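Local coordinates for Dhd127_a (Synthetic construct, PDB 6DLM), which is a computationally designed two-helix hairpin that pairs with a second designed chain, Dhd127_b, as a coiled-coil heterodimer, at residues A[22-25]-A[26-30]; A[40-43]-A[44-47]. All blocks are in the same frame, centred on the assembly; numbering follows the deposited sequence. Where two conformers were deposited one is given.

Contact 1 of 2, residues A[22-25]-A[26-30]; sequences LERL and VRESE
Val26 N donates to Leu22 O at 3.0 Å, and three further bonds of the same i to i+4 kind join segments 22-25 and 26-30 into one unbroken piece of alpha helix. In these, Arg27 donates to Glu23, Glu28 to Arg24 and Ser29 to Leu25. On the outer side of this scaffold Arg24 and Glu28, one turn apart, reach the same way and lie alongside each other. Arg24 sends CG anti to the backbone N (chi1 178°), and its NE, not a terminal nitrogen, grips the acid: NE to Glu28 OE2 is 2.9 Å. Glu28 OE2 and CD lie at the edge of the guanidinium and close to its plane, yet NE meets OE2 from 40° above the carboxylate plane, the two flat groups being turned 39° from one another. A water ties the pair a second time, accepting from Arg24 NH2 at 2.7 Å and donating to Glu28 OE2 at 2.8 Å. Val26 CG2 packs on the backbone carbonyl of the preceding turn, 3.3 Å from Leu22 O. Apolar cover comes from Leu22 and Leu25 against Leu56 of helix 44-73, and from Leu22 against Ile22 of the Dhd127_b chain. Polar ends near that partner chain are engaged there, Glu23 with its Arg61 and Ser29 OG with its Gln29. The chemistry is that of an intrahelical i to i+4 salt bridge backed by a water; the two grips on OE2 would be expected to restrict rotation of the Glu28 carboxylate and to favour its ionised form.

Contact 2 of 2, residues A[40-43]-A[44-47]; sequences EVDE and EELK
Asp42 and Glu45 exchange hydrogen bonds between side chain and backbone, one in each direction. Asp42 OD1 takes the Glu45 N-H at 3.1 Å, nearly along its C-O axis, and Glu45 OE1 takes the Asp42 N-H on the syn side of its carboxylate; the modelled 2.5 Å is shorter than such bonds normally run, so the exact length is doubtful. Glu45 curls back to do this: CG stands between the backbone N and the carbonyl carbon (chi1 71°), and a second bend at chi2 swings the carboxylate over its own helix end. There OE2 also accepts from Leu46 N at 3.1 Å, on the anti side.

Such a reciprocal pair, three residues apart, is the bonding pattern of a capping box. It is built here around Asp42, one residue ahead of the N-cap Glu43, where the loop after helix 3-37 runs into helix 44-73. Backbone bonds complete the entry. A weak one from Glu44 N to Asp42 O spans Glu43, whose positive phi of 83° is consistent with a gamma turn; Lys47 N to Glu43 O, in the carbonyl plane, is the regular helical kind.

Charge is concentrated at this corner. Asp42 OD1 and Glu45 OE1 lie only 2.8 Å apart, as two acceptors, so one of these acids may have a raised pKa; the surrounding N-H groups and the helix N terminus would offset part of the repulsion. A water donates to Glu45 OE1 at 2.6 Å. Glu43 has an ionic partner in Arg39 of the Dhd127_b chain, and Lys47 pairs with Asp51.

Apolar contact is slight, Val41 CG1 meeting Leu46 CD1 at 3.9 Å. The same methyl also sits beside a carboxylate oxygen, 3.2 Å from Glu45 OE2, with the valine and glutamate side chains crossing at about a right angle.

Overall arrangement
From the N terminus, helix 3-37 comes first and carries contact 1 wholly within it, so that contact binds consecutive turns and closes no loop. The chain then leaves the helix, and contact 2 follows in series, joining the end of the connecting loop to the start of helix 44-73. The two neither nest nor cross: their centres are 15 Å apart and their nearest atoms about 6 Å. What unites them is the hairpin. Leu22 and Leu25 of contact 1 rest on the second helix, while Val41 and Glu45 of contact 2 touch Val35 and Val32 of the first, and both contacts also border the Dhd127_b chain.

Contact 1 of 2, residues A[22-25]-A[26-30]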
ATOM      1  N   LEU A  22       4.311   1.128  -1.557  1.00 14.66           N
ATOM      2  CA  LEU A  22       3.310   0.820  -2.572  1.00 12.94           C
ATOM      3  C   LEU A  22       3.702   1.512  -3.876  1.00 17.68           C
ATOM      4  O   LEU A  22       3.665   0.898  -4.928  1.00 14.77           O
ATOM      5  CB  LEU A  22       1.921   1.297  -2.176  1.00 13.48           C
ATOM      6  CG  LEU A  22       1.270   0.547  -1.023  1.00 13.85           C
ATOM      7  CD1 LEU A  22       0.147   1.372  -0.431  1.00 12.96           C
ATOM      8  CD2 LEU A  22       0.750  -0.796  -1.499  1.00 19.01           C
ATOM      9  N   GLU A  23       4.097   2.774  -3.792  1.00 16.06           N
ATOM     10  CA  GLU A  23       4.526   3.493  -4.990  1.00 14.68           C
ATOM     11  C   GLU A  23       5.747   2.794  -5.616  1.00 17.47           C
ATOM     12  O   GLU A  23       5.828   2.703  -6.830  1.00 15.14           O
ATOM     13  CB  GLU A  23       4.813   4.967  -4.683  1.00 12.58           C
ATOM     14  CG  GLU A  23       3.586   5.731  -4.220  1.00 13.36           C
ATOM     15  CD  GLU A  23       3.896   7.133  -3.707  1.00 20.37           C
ATOM     16  OE1 GLU A  23       3.123   8.051  -4.009  1.00 23.44           O
ATOM     17  OE2 GLU A  23       4.900   7.315  -3.001  1.00 18.49           O
ATOM     18  N   ARG A  24       6.656   2.308  -4.785  1.00 12.96           N
ATOM     19  CA  ARG A  24       7.809   1.573  -5.277  1.00 10.83           C
ATOM     20  C   ARG A  24       7.389   0.279  -5.983  1.00 16.45           C
ATOM     21  O   ARG A  24       7.880  -0.023  -7.053  1.00 12.91           O
ATOM     22  CB  ARG A  24       8.744   1.239  -4.123  1.00 17.19           C
ATOM     23  CG  ARG A  24       9.958   0.438  -4.521  1.00 22.66           C
ATOM     24  CD  ARG A  24      10.892   0.286  -3.333  1.00 33.53           C
ATOM     25  NE  ARG A  24      11.638  -0.956  -3.382  1.00 40.72           N
ATOM     26  CZ  ARG A  24      12.163  -1.543  -2.317  1.00 42.42           C
ATOM     27  NH1 ARG A  24      12.020  -0.996  -1.121  1.00 42.38           N
ATOM     28  NH2 ARG A  24      12.833  -2.671  -2.450  1.00 53.67           N
ATOM     29  N   LEU A  25       6.459  -0.470  -5.394  1.00 12.27           N
ATOM     30  CA  LEU A  25       5.980  -1.688  -6.015  1.00 11.40           C
ATOM     31  C   LEU A  25       5.319  -1.413  -7.369  1.00 16.94           C
ATOM     32  O   LEU A  25       5.576  -2.134  -8.325  1.00 14.20           O
ATOM     33  CB  LEU A  25       4.981  -2.374  -5.088  1.00 12.80           C
ATOM     34  CG  LEU A  25       4.192  -3.539  -5.683  1.00 10.61           C
ATOM     35  CD1 LEU A  25       5.125  -4.623  -6.180  1.00 14.68           C
ATOM     36  CD2 LEU A  25       3.220  -4.101  -4.662  1.00 14.82           C
ATOM     37  N   VAL A  26       4.499  -0.370  -7.476  1.00 13.24           N
ATOM     38  CA  VAL A  26       3.864  -0.078  -8.745  1.00 10.99           C
ATOM     39  C   VAL A  26       4.917   0.231  -9.809  1.00 12.04           C
ATOM     40  O   VAL A  26       4.767  -0.156 -10.947  1.00 16.15           O
ATOM     41  CB  VAL A  26       2.842   1.051  -8.603  1.00 13.74           C
ATOM     42  CG1 VAL A  26       2.270   1.418  -9.954  1.00 21.10           C
ATOM     43  CG2 VAL A  26       1.748   0.610  -7.651  1.00 12.01           C
ATOM     44  N   ARG A  27       5.938   0.996  -9.446  0.55 14.70           N
ATOM     45  CA  ARG A  27       6.992   1.311 -10.397  0.55 11.85           C
ATOM     46  C   ARG A  27       7.806   0.082 -10.796  0.55 16.28           C
ATOM     47  O   ARG A  27       8.031  -0.132 -11.940  0.55 16.18           O
ATOM     48  CB  ARG A  27       7.935   2.394  -9.868  0.55 22.13           C
ATOM     49  CG  ARG A  27       7.311   3.731  -9.548  0.55 22.44           C
ATOM     50  CD  ARG A  27       8.378   4.803  -9.262  0.55 29.27           C
ATOM     51  NE  ARG A  27       9.535   4.137  -8.716  0.55 30.72           N
ATOM     52  CZ  ARG A  27       9.852   4.064  -7.437  0.55 23.44           C
ATOM     53  NH1 ARG A  27       9.155   4.718  -6.518  0.55 35.13           N
ATOM     54  NH2 ARG A  27      10.916   3.347  -7.096  0.55 23.95           N
ATOM     55  N   GLU A  28       8.218  -0.701  -9.819  1.00 16.10           N
ATOM     56  CA  GLU A  28       8.990  -1.894 -10.107  1.00 14.80           C
ATOM     57  C   GLU A  28       8.208  -2.915 -10.945  1.00 12.99           C
ATOM     58  O   GLU A  28       8.752  -3.495 -11.863  1.00 17.82           O
ATOM     59  CB  GLU A  28       9.495  -2.526  -8.826  1.00 22.18           C
ATOM     60  CG  GLU A  28      10.481  -1.637  -8.090  1.00 39.15           C
ATOM     61  CD  GLU A  28      11.302  -2.395  -7.067  1.00 65.71           C
ATOM     62  OE1 GLU A  28      11.329  -3.640  -7.124  1.00 55.41           O
ATOM     63  OE2 GLU A  28      11.921  -1.738  -6.206  1.00 63.64           O
ATOM     64  N   SER A  29       6.935  -3.109 -10.636  1.00 16.16           N
ATOM     65  CA  SER A  29       6.142  -4.067 -11.398  1.00 13.27           C
ATOM     66  C   SER A  29       6.048  -3.661 -12.879  1.00 13.64           C
ATOM     67  O   SER A  29       6.136  -4.513 -13.741  1.00 18.19           O
ATOM     68  CB  SER A  29       4.762  -4.272 -10.772  1.00 13.24           C
ATOM     69  OG  SER A  29       3.902  -3.208 -11.056  1.00 22.43           O
ATOM     70  N   GLU A  30       5.905  -2.377 -13.160  1.00 17.17           N
ATOM     71  CA  GLU A  30       5.866  -1.941 -14.550  1.00 18.89           C
ATOM     72  C   GLU A  30       7.179  -2.289 -15.278  1.00 20.94           C
ATOM     73  O   GLU A  30       7.156  -2.709 -16.422  1.00 19.52           O
ATOM     74  CB  GLU A  30       5.616  -0.446 -14.647  1.00 16.66           C
ATOM     75  CG  GLU A  30       5.468   0.034 -16.076  1.00 28.75           C
ATOM     76  CD  GLU A  30       4.958   1.456 -16.155  1.00 30.60           C
ATOM     77  OE1 GLU A  30       5.241   2.228 -15.229  1.00 22.74           O
ATOM     78  OE2 GLU A  30       4.279   1.788 -17.132  1.00 22.58           O
TER
HETATM   79  O   HOH W   1      13.137  -3.858  -4.885  1.00 39.53           O

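Contact 2 of 2, residues A[40-43]-A[44-47]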
ATOM      1  N   GLU A  40      13.620 -11.344 -21.253  1.00 37.83           N
ATOM      2  CA  GLU A  40      14.800 -11.413 -20.382  1.00 39.65           C
ATOM      3  C   GLU A  40      14.534 -11.695 -18.878  1.00 38.59           C
ATOM      4  O   GLU A  40      15.345 -11.309 -18.050  1.00 32.43           O
ATOM      5  CB  GLU A  40      15.638 -10.133 -20.520  1.00 45.16           C
ATOM      6  CG  GLU A  40      16.437 -10.018 -21.803  1.00 40.75           C
ATOM      7  CD  GLU A  40      17.075  -8.652 -21.963  1.00 53.73           C
ATOM      8  OE1 GLU A  40      16.878  -7.794 -21.083  1.00 52.44           O
ATOM      9  OE2 GLU A  40      17.772  -8.431 -22.970  1.00 72.17           O
ATOM     10  N   VAL A  41      13.403 -12.281 -18.537  1.00 26.73           N
ATOM     11  CA  VAL A  41      13.145 -12.504 -17.139  1.00 32.75           C
ATOM     12  C   VAL A  41      14.211 -13.435 -16.581  1.00 49.75           C
ATOM     13  O   VAL A  41      14.549 -14.450 -17.181  1.00 38.66           O
ATOM     14  CB  VAL A  41      11.750 -13.102 -16.922  1.00 30.33           C
ATOM     15  CG1 VAL A  41      11.664 -13.732 -15.548  1.00 49.22           C
ATOM     16  CG2 VAL A  41      10.682 -12.040 -17.113  1.00 31.09           C
ATOM     17  N   ASP A  42      14.766 -13.055 -15.445  1.00 42.61           N
ATOM     18  CA  ASP A  42      15.768 -13.874 -14.783  1.00 46.22           C
ATOM     19  C   ASP A  42      15.401 -14.529 -13.442  1.00 48.31           C
ATOM     20  O   ASP A  42      16.345 -14.967 -12.789  1.00 42.26           O
ATOM     21  CB  ASP A  42      17.050 -13.051 -14.570  1.00 42.85           C
ATOM     22  CG  ASP A  42      16.895 -11.944 -13.515  1.00 52.38           C
ATOM     23  OD1 ASP A  42      16.020 -12.036 -12.633  1.00 41.24           O
ATOM     24  OD2 ASP A  42      17.675 -10.976 -13.564  1.00 36.66           O
ATOM     25  N   GLU A  43      14.131 -14.491 -13.024  1.00 32.41           N
ATOM     26  CA  GLU A  43      13.664 -15.033 -11.733  1.00 30.10           C
ATOM     27  C   GLU A  43      13.865 -14.082 -10.518  1.00 28.08           C
ATOM     28  O   GLU A  43      12.972 -13.944  -9.696  1.00 26.97           O
ATOM     29  CB  GLU A  43      14.286 -16.396 -11.441  1.00 36.81           C
ATOM     30  CG  GLU A  43      14.186 -17.392 -12.582  1.00 41.72           C
ATOM     31  CD  GLU A  43      12.777 -17.555 -13.114  1.00 65.21           C
ATOM     32  OE1 GLU A  43      11.841 -17.695 -12.301  1.00 71.60           O
ATOM     33  OE2 GLU A  43      12.609 -17.551 -14.348  1.00 62.80           O
ATOM     34  N   GLU A  44      15.044 -13.492 -10.366  1.00 28.76           N
ATOM     35  CA  GLU A  44      15.334 -12.537  -9.317  1.00 28.23           C
ATOM     36  C   GLU A  44      14.398 -11.320  -9.389  1.00 21.44           C
ATOM     37  O   GLU A  44      14.016 -10.811  -8.348  1.00 23.88           O
ATOM     38  CB  GLU A  44      16.801 -12.104  -9.408  1.00 26.04           C
ATOM     39  CG  GLU A  44      17.284 -11.180  -8.302  1.00 29.21           C
ATOM     40  CD  GLU A  44      17.341 -11.840  -6.938  1.00 61.94           C
ATOM     41  OE1 GLU A  44      17.206 -13.081  -6.856  1.00 46.88           O
ATOM     42  OE2 GLU A  44      17.520 -11.107  -5.944  1.00 46.86           O
ATOM     43  N   GLU A  45      14.047 -10.824 -10.576  1.00 18.90           N
ATOM     44  CA  GLU A  45      13.132  -9.686 -10.596  1.00 27.38           C
ATOM     45  C   GLU A  45      11.790 -10.086  -9.970  1.00 22.92           C
ATOM     46  O   GLU A  45      11.202  -9.306  -9.255  1.00 20.20           O
ATOM     47  CB  GLU A  45      12.941  -9.114 -11.994  1.00 33.87           C
ATOM     48  CG  GLU A  45      12.143  -9.996 -12.922  1.00 34.06           C
ATOM     49  CD  GLU A  45      12.909 -11.221 -13.345  1.00 49.49           C
ATOM     50  OE1 GLU A  45      13.855 -11.077 -14.148  1.00 47.02           O
ATOM     51  OE2 GLU A  45      12.570 -12.320 -12.873  1.00 35.97           O
ATOM     52  N   LEU A  46      11.304 -11.292 -10.261  1.00 25.78           N
ATOM     53  CA  LEU A  46      10.072 -11.787  -9.676  1.00 18.61           C
ATOM     54  C   LEU A  46      10.221 -11.932  -8.171  1.00 29.11           C
ATOM     55  O   LEU A  46       9.303 -11.617  -7.428  1.00 23.63           O
ATOM     56  CB  LEU A  46       9.713 -13.130 -10.302  1.00 25.43           C
ATOM     57  CG  LEU A  46       9.488 -13.019 -11.805  1.00 19.14           C
ATOM     58  CD1 LEU A  46       9.440 -14.382 -12.467  1.00 29.90           C
ATOM     59  CD2 LEU A  46       8.226 -12.229 -12.079  1.00 26.83           C
ATOM     60  N   LYS A  47      11.373 -12.423  -7.725  1.00 18.39           N
ATOM     61  CA  LYS A  47      11.623 -12.564  -6.296  1.00 26.54           C
ATOM     62  C   LYS A  47      11.567 -11.199  -5.601  1.00 23.59           C
ATOM     63  O   LYS A  47      11.024 -11.098  -4.510  1.00 25.72           O
ATOM     64  CB  LYS A  47      12.990 -13.199  -6.032  1.00 34.68           C
ATOM     65  CG  LYS A  47      13.192 -13.625  -4.582  1.00 60.22           C
ATOM     66  CD  LYS A  47      14.548 -13.197  -4.030  1.00 72.06           C
ATOM     67  CE  LYS A  47      14.630 -13.405  -2.519  1.00 66.48           C
ATOM     68  NZ  LYS A  47      15.439 -12.362  -1.832  1.00 67.49           N
TER
HETATM   69  O   HOH W   2      15.060  -8.823 -14.431  1.00 31.37           O